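Local coordinates for protein chitinase (Paenibacillus sp. FPU-7, PDB 5GZT) that probably cleaves internal beta-1,4 linkages between N-acetylglucosamine units of chitin and chitodextrins, as a glycosyl hydrolase of family 18, at residues His1034-Gln1039 with Gly1085-Tyr1090; Arg1066-Asp1069 with Ala1074-Leu1077. All blocks are in the same frame, centred on the assembly; numbering follows the deposited sequence.

Contact 1 of 2, residues His1034-Gln1039 with Gly1085-Tyr1090; sequences HGLFQQ and GTFITY
The ring of Phe1087 packs against His1034, Gly1035 and Leu1036, at and just before the start of the type II turn Gly1035-Gln1038. The bond from CA to CB points toward the loop, and with CG anti to the backbone N (chi1 177°) the ring is carried onto the peptides at the start of the turn. CG lies 4.0 Å from Gly1035 O. One atom further, CD2 comes within 3.5 Å of the same oxygen, while His1034 O stands at the ring edge in its plane, 3.7 Å from CD2. CE2 then reaches Leu1036 CA at 3.7 Å, and at the tip CZ touches Leu1036 CD1, also at 3.7 Å. No hydrogen bond spans the segments; a beta carbon on Gly1035 would press on CD2, and the positive phi of 82° suits glycine too. Leu1036 CD1 does double duty, lying over the centre of the Phe1037 ring as well. The turn is braced from within by Gln1038 NE2, which donates to Leu1036 O from above the carbonyl plane. Cut back to an alanine, Phe1087 would probably leave a gap beside the Gly1035 peptide and deprive Leu1036 CD1 of its aromatic partner. Thr980 OG1 bonds to Gly1035 O, Leu1036 also touches Tyr1076, and strand 1086-1089 runs between strands 1024-1026 and 1074-1079 of an antiparallel sheet.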
loop_
_atom_site.group_PDB
_atom_site.type_symbol
_atom_site.label_atom_id
_atom_site.label_comp_id
_atom_site.label_asym_id
_atom_site.label_seq_id
_atom_site.Cartn_x
_atom_site.Cartn_y
_atom_site.Cartn_z
ATOM N N HIS B 1034 18.411 8.131 -24.278
ATOM C CA HIS B 1034 18.476 8.094 -25.713
ATOM C C HIS B 1034 17.118 8.324 -26.380
ATOM O O HIS B 1034 16.837 7.740 -27.398
ATOM C CB HIS B 1034 19.084 6.785 -26.180
ATOM C CG HIS B 1034 20.271 6.358 -25.389
ATOM N ND1 HIS B 1034 21.447 7.068 -25.361
ATOM C CD2 HIS B 1034 20.466 5.278 -24.595
ATOM C CE1 HIS B 1034 22.317 6.450 -24.583
ATOM N NE2 HIS B 1034 21.749 5.353 -24.116
ATOM N N GLY B 1035 16.299 9.193 -25.804
ATOM C CA GLY B 1035 15.000 9.557 -26.398
ATOM C C GLY B 1035 13.834 8.597 -26.141
ATOM O O GLY B 1035 12.705 8.908 -26.531
ATOM N N LEU B 1036 14.074 7.496 -25.411
ATOM C CA LEU B 1036 13.068 6.451 -25.236
ATOM C C LEU B 1036 12.068 6.812 -24.167
ATOM O O LEU B 1036 12.457 7.031 -23.029
ATOM C CB LEU B 1036 13.742 5.136 -24.857
ATOM C CG LEU B 1036 12.806 3.939 -24.595
ATOM C CD1 LEU B 1036 12.044 3.622 -25.875
ATOM C CD2 LEU B 1036 13.660 2.741 -24.115
ATOM N N PHE B 1037 10.800 6.852 -24.525
ATOM C CA PHE B 1037 9.692 7.222 -23.624
ATOM C C PHE B 1037 9.897 8.657 -23.088
ATOM O O PHE B 1037 9.692 8.920 -21.890
ATOM C CB PHE B 1037 9.457 6.211 -22.465
ATOM C CG PHE B 1037 9.321 4.757 -22.918
ATOM C CD1 PHE B 1037 8.366 4.391 -23.899
ATOM C CD2 PHE B 1037 10.089 3.748 -22.334
ATOM C CE1 PHE B 1037 8.233 3.051 -24.292
ATOM C CE2 PHE B 1037 9.957 2.410 -22.728
ATOM C CZ PHE B 1037 9.057 2.082 -23.721
ATOM N N GLN B 1038 10.280 9.561 -23.996
ATOM C CA GLN B 1038 10.439 11.000 -23.704
ATOM C C GLN B 1038 9.328 11.827 -24.337
ATOM O O GLN B 1038 8.858 11.531 -25.441
ATOM C CB GLN B 1038 11.814 11.486 -24.186
ATOM C CG GLN B 1038 12.969 10.832 -23.427
ATOM C CD GLN B 1038 12.821 10.895 -21.910
ATOM O OE1 GLN B 1038 12.641 11.959 -21.341
ATOM N NE2 GLN B 1038 12.894 9.745 -21.261
ATOM N N GLN B 1039 8.871 12.828 -23.604
ATOM C CA GLN B 1039 7.988 13.851 -24.175
ATOM C C GLN B 1039 8.756 14.592 -25.313
ATOM O O GLN B 1039 9.954 14.863 -25.202
ATOM C CB GLN B 1039 7.513 14.762 -23.058
ATOM C CG GLN B 1039 6.542 15.843 -23.489
ATOM C CD GLN B 1039 5.253 15.293 -24.085
ATOM O OE1 GLN B 1039 4.597 14.419 -23.495
ATOM N NE2 GLN B 1039 4.871 15.820 -25.258
ATOM N N GLY B 1085 16.920 16.570 -31.794
ATOM C CA GLY B 1085 16.829 15.155 -31.338
ATOM C C GLY B 1085 15.763 14.320 -32.093
ATOM O O GLY B 1085 14.578 14.600 -31.970
ATOM N N THR B 1086 16.210 13.310 -32.850
ATOM C CA THR B 1086 15.335 12.387 -33.635
ATOM C C THR B 1086 15.428 10.899 -33.140
ATOM O O THR B 1086 16.508 10.322 -33.019
ATOM C CB THR B 1086 15.609 12.523 -35.152
ATOM O OG1 THR B 1086 15.186 13.823 -35.542
ATOM C CG2 THR B 1086 14.821 11.497 -35.998
ATOM N N PHE B 1087 14.249 10.354 -32.807
ATOM C CA PHE B 1087 14.081 9.007 -32.266
ATOM C C PHE B 1087 13.313 8.202 -33.291
ATOM O O PHE B 1087 12.235 8.629 -33.697
ATOM C CB PHE B 1087 13.234 9.085 -30.984
ATOM C CG PHE B 1087 12.929 7.748 -30.373
ATOM C CD1 PHE B 1087 11.759 7.038 -30.741
ATOM C CD2 PHE B 1087 13.763 7.202 -29.421
ATOM C CE1 PHE B 1087 11.473 5.794 -30.176
ATOM C CE2 PHE B 1087 13.474 5.956 -28.844
ATOM C CZ PHE B 1087 12.326 5.242 -29.231
ATOM N N ILE B 1088 13.825 7.028 -33.633
ATOM C CA ILE B 1088 13.227 6.147 -34.659
ATOM C C ILE B 1088 12.872 4.769 -34.040
ATOM O O ILE B 1088 13.694 4.194 -33.386
ATOM C CB ILE B 1088 14.205 5.929 -35.837
ATOM C CG1 ILE B 1088 14.569 7.252 -36.510
ATOM C CG2 ILE B 1088 13.627 5.006 -36.911
ATOM C CD1 ILE B 1088 13.390 8.086 -37.036
ATOM N N THR B 1089 11.693 4.238 -34.344
ATOM C CA THR B 1089 11.237 2.925 -33.856
ATOM C C THR B 1089 10.846 2.090 -35.040
ATOM O O THR B 1089 10.097 2.554 -35.931
ATOM C CB THR B 1089 10.095 3.077 -32.862
ATOM O OG1 THR B 1089 9.458 1.819 -32.639
ATOM C CG2 THR B 1089 9.076 4.162 -33.289
ATOM N N TYR B 1090 11.414 0.900 -35.085
ATOM C CA TYR B 1090 11.363 0.079 -36.282
ATOM C C TYR B 1090 11.545 -1.391 -35.927
ATOM O O TYR B 1090 11.836 -1.677 -34.725
ATOM C CB TYR B 1090 12.420 0.563 -37.309
ATOM C CG TYR B 1090 13.855 0.389 -36.904
ATOM C CD1 TYR B 1090 14.426 1.160 -35.868
ATOM C CD2 TYR B 1090 14.659 -0.512 -37.544
ATOM C CE1 TYR B 1090 15.745 0.973 -35.479
ATOM C CE2 TYR B 1090 16.012 -0.680 -37.192
ATOM C CZ TYR B 1090 16.558 0.057 -36.160
ATOM O OH TYR B 1090 17.884 -0.173 -35.810
#

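Contact 2 of 2, residues Arg1066-Asp1069 with Ala1074-Leu1077; sequences RYWD and APYL
Tyr1067 and Tyr1076 face each other as a hydrogen-bonded antiparallel pair, and their backbones exchange two bonds: Tyr1067 N to Tyr1076 O at 2.7 Å, and Tyr1076 N to Tyr1067 O at 3.1 Å. Asp1069 and Ala1074 repeat the pattern, Asp1069 N reaching Ala1074 O at 2.9 Å. Over the Tyr1076 ring lies Tyr1067 CB, a CH-pi contact 3.5 Å from the centroid. Tyr1076 CG sits between its own backbone N and carbonyl carbon (chi1 56°), a rotation that lays the ring beneath that methylene. The two tyrosine rings meet obliquely. On the other face of the hairpin the indole of Trp1068 lies across the Ala1074-Pro1075 peptide, CZ3 touching Pro1075 CD at 3.7 Å, and Pro1075 CB rests over one face of the Arg1066 guanidinium, 4.0 Å from NH2. Leu1077 CD1 packs on Arg1066 CB.

A second shell fixes these groups. Water 1 joins Tyr1076 OH at 2.6 Å and makes a weak bond to Trp1068 O. Arg1066 NH2 forms salt bridges with Asp1092 and Glu1094, and Asp1069 OD2 bonds to Ser989 and His982, while its OD1 takes Ser1071 OG and Ala1072 N within the connecting turn. The whole is a beta hairpin, strands 1065-1069 and 1074-1079, in the antiparallel sheet that follows strand 1015-1020 of the second family 18 TIM barrel and precedes helix 1093-1106, consistent with the insertion known in many chitinases of this family.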
loop_
_atom_site.group_PDB
_atom_site.type_symbol
_atom_site.label_atom_id
_atom_site.label_comp_id
_atom_site.label_asym_id
_atom_site.label_seq_id
_atom_site.Cartn_x
_atom_site.Cartn_y
_atom_site.Cartn_z
ATOM N N ARG B 1066 22.150 3.039 -32.769
ATOM C CA ARG B 1066 21.198 1.943 -32.573
ATOM C C ARG B 1066 21.227 1.555 -31.112
ATOM O O ARG B 1066 22.258 1.239 -30.604
ATOM C CB ARG B 1066 21.537 0.731 -33.431
ATOM C CG ARG B 1066 20.564 -0.448 -33.148
ATOM C CD ARG B 1066 20.891 -1.682 -33.966
ATOM N NE ARG B 1066 19.953 -2.805 -33.783
ATOM C CZ ARG B 1066 19.942 -3.662 -32.748
ATOM N NH1 ARG B 1066 20.745 -3.512 -31.676
ATOM N NH2 ARG B 1066 19.078 -4.684 -32.743
ATOM N N TYR B 1067 20.091 1.623 -30.452
ATOM C CA TYR B 1067 19.894 1.108 -29.104
ATOM C C TYR B 1067 18.912 -0.120 -29.113
ATOM O O TYR B 1067 18.293 -0.439 -30.154
ATOM C CB TYR B 1067 19.379 2.237 -28.217
ATOM C CG TYR B 1067 20.396 3.392 -28.119
ATOM C CD1 TYR B 1067 21.599 3.253 -27.363
ATOM C CD2 TYR B 1067 20.199 4.580 -28.837
ATOM C CE1 TYR B 1067 22.527 4.307 -27.318
ATOM C CE2 TYR B 1067 21.099 5.637 -28.762
ATOM C CZ TYR B 1067 22.254 5.499 -27.999
ATOM O OH TYR B 1067 23.099 6.551 -27.956
ATOM N N TRP B 1068 18.799 -0.775 -27.951
ATOM C CA TRP B 1068 18.065 -1.980 -27.811
ATOM C C TRP B 1068 17.317 -1.978 -26.495
ATOM O O TRP B 1068 17.964 -1.958 -25.465
ATOM C CB TRP B 1068 19.037 -3.130 -27.891
ATOM C CG TRP B 1068 18.310 -4.502 -27.849
ATOM C CD1 TRP B 1068 18.237 -5.358 -26.773
ATOM C CD2 TRP B 1068 17.505 -5.107 -28.882
ATOM N NE1 TRP B 1068 17.500 -6.467 -27.101
ATOM C CE2 TRP B 1068 17.037 -6.343 -28.380
ATOM C CE3 TRP B 1068 17.193 -4.769 -30.203
ATOM C CZ2 TRP B 1068 16.277 -7.247 -29.167
ATOM C CZ3 TRP B 1068 16.380 -5.690 -30.984
ATOM C CH2 TRP B 1068 15.960 -6.894 -30.443
ATOM N N ASP B 1069 15.984 -1.939 -26.518
ATOM C CA ASP B 1069 15.166 -2.192 -25.320
ATOM C C ASP B 1069 15.021 -3.687 -25.090
ATOM O O ASP B 1069 14.243 -4.403 -25.761
ATOM C CB ASP B 1069 13.826 -1.478 -25.380
ATOM C CG ASP B 1069 13.020 -1.655 -24.142
ATOM O OD1 ASP B 1069 13.259 -2.623 -23.365
ATOM O OD2 ASP B 1069 12.062 -0.863 -23.950
ATOM N N ALA B 1074 13.204 -4.746 -28.823
ATOM C CA ALA B 1074 12.954 -3.789 -29.867
ATOM C C ALA B 1074 14.120 -2.862 -30.030
ATOM O O ALA B 1074 14.602 -2.307 -29.013
ATOM C CB ALA B 1074 11.703 -2.961 -29.528
ATOM N N PRO B 1075 14.513 -2.607 -31.289
ATOM C CA PRO B 1075 15.498 -1.588 -31.566
ATOM C C PRO B 1075 14.919 -0.188 -31.746
ATOM O O PRO B 1075 13.699 0.012 -32.028
ATOM C CB PRO B 1075 16.071 -2.052 -32.877
ATOM C CG PRO B 1075 14.828 -2.571 -33.601
ATOM C CD PRO B 1075 14.036 -3.237 -32.539
ATOM N N TYR B 1076 15.807 0.792 -31.549
ATOM C CA TYR B 1076 15.516 2.172 -31.824
ATOM C C TYR B 1076 16.791 2.911 -32.150
ATOM O O TYR B 1076 17.879 2.458 -31.819
ATOM C CB TYR B 1076 14.767 2.883 -30.710
ATOM C CG TYR B 1076 15.378 2.891 -29.306
ATOM C CD1 TYR B 1076 15.356 1.764 -28.503
ATOM C CD2 TYR B 1076 15.933 4.044 -28.764
ATOM C CE1 TYR B 1076 15.882 1.786 -27.198
ATOM C CE2 TYR B 1076 16.444 4.081 -27.473
ATOM C CZ TYR B 1076 16.426 2.938 -26.695
ATOM O OH TYR B 1076 16.935 2.950 -25.441
ATOM N N LEU B 1077 16.630 4.038 -32.826
ATOM C CA LEU B 1077 17.735 4.885 -33.251
ATOM C C LEU B 1077 17.538 6.196 -32.521
ATOM O O LEU B 1077 16.397 6.619 -32.382
ATOM C CB LEU B 1077 17.694 5.138 -34.756
ATOM C CG LEU B 1077 18.467 4.258 -35.731
ATOM C CD1 LEU B 1077 18.820 2.884 -35.264
ATOM C CD2 LEU B 1077 17.804 4.227 -37.104
HETATM O O HOH W 1 16.569 0.853 -23.946
#

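How the contacts relate
Both contacts reach the same antiparallel sheet, contact 1 through strand 1086-1089 only, which lies beside strand 1074-1079 of contact 2; both strands of contact 2 fall between the two segments of contact 1 in sequence. Contact 2 ranges from buried Tyr1076 to exposed Arg1066, with charged groups tied to outside partners, whereas contact 1 is smaller and mostly buried. Their chemistry differs accordingly: contact 1 relies on apolar packing, contact 2 on backbone hydrogen bonds with side-chain packing on both faces. Tyr1076 meets the Phe1087 ring on the adjacent strand, while Tyr1067 stacks on His1034 of the loop, so the same face of the hairpin touches both sides of contact 1.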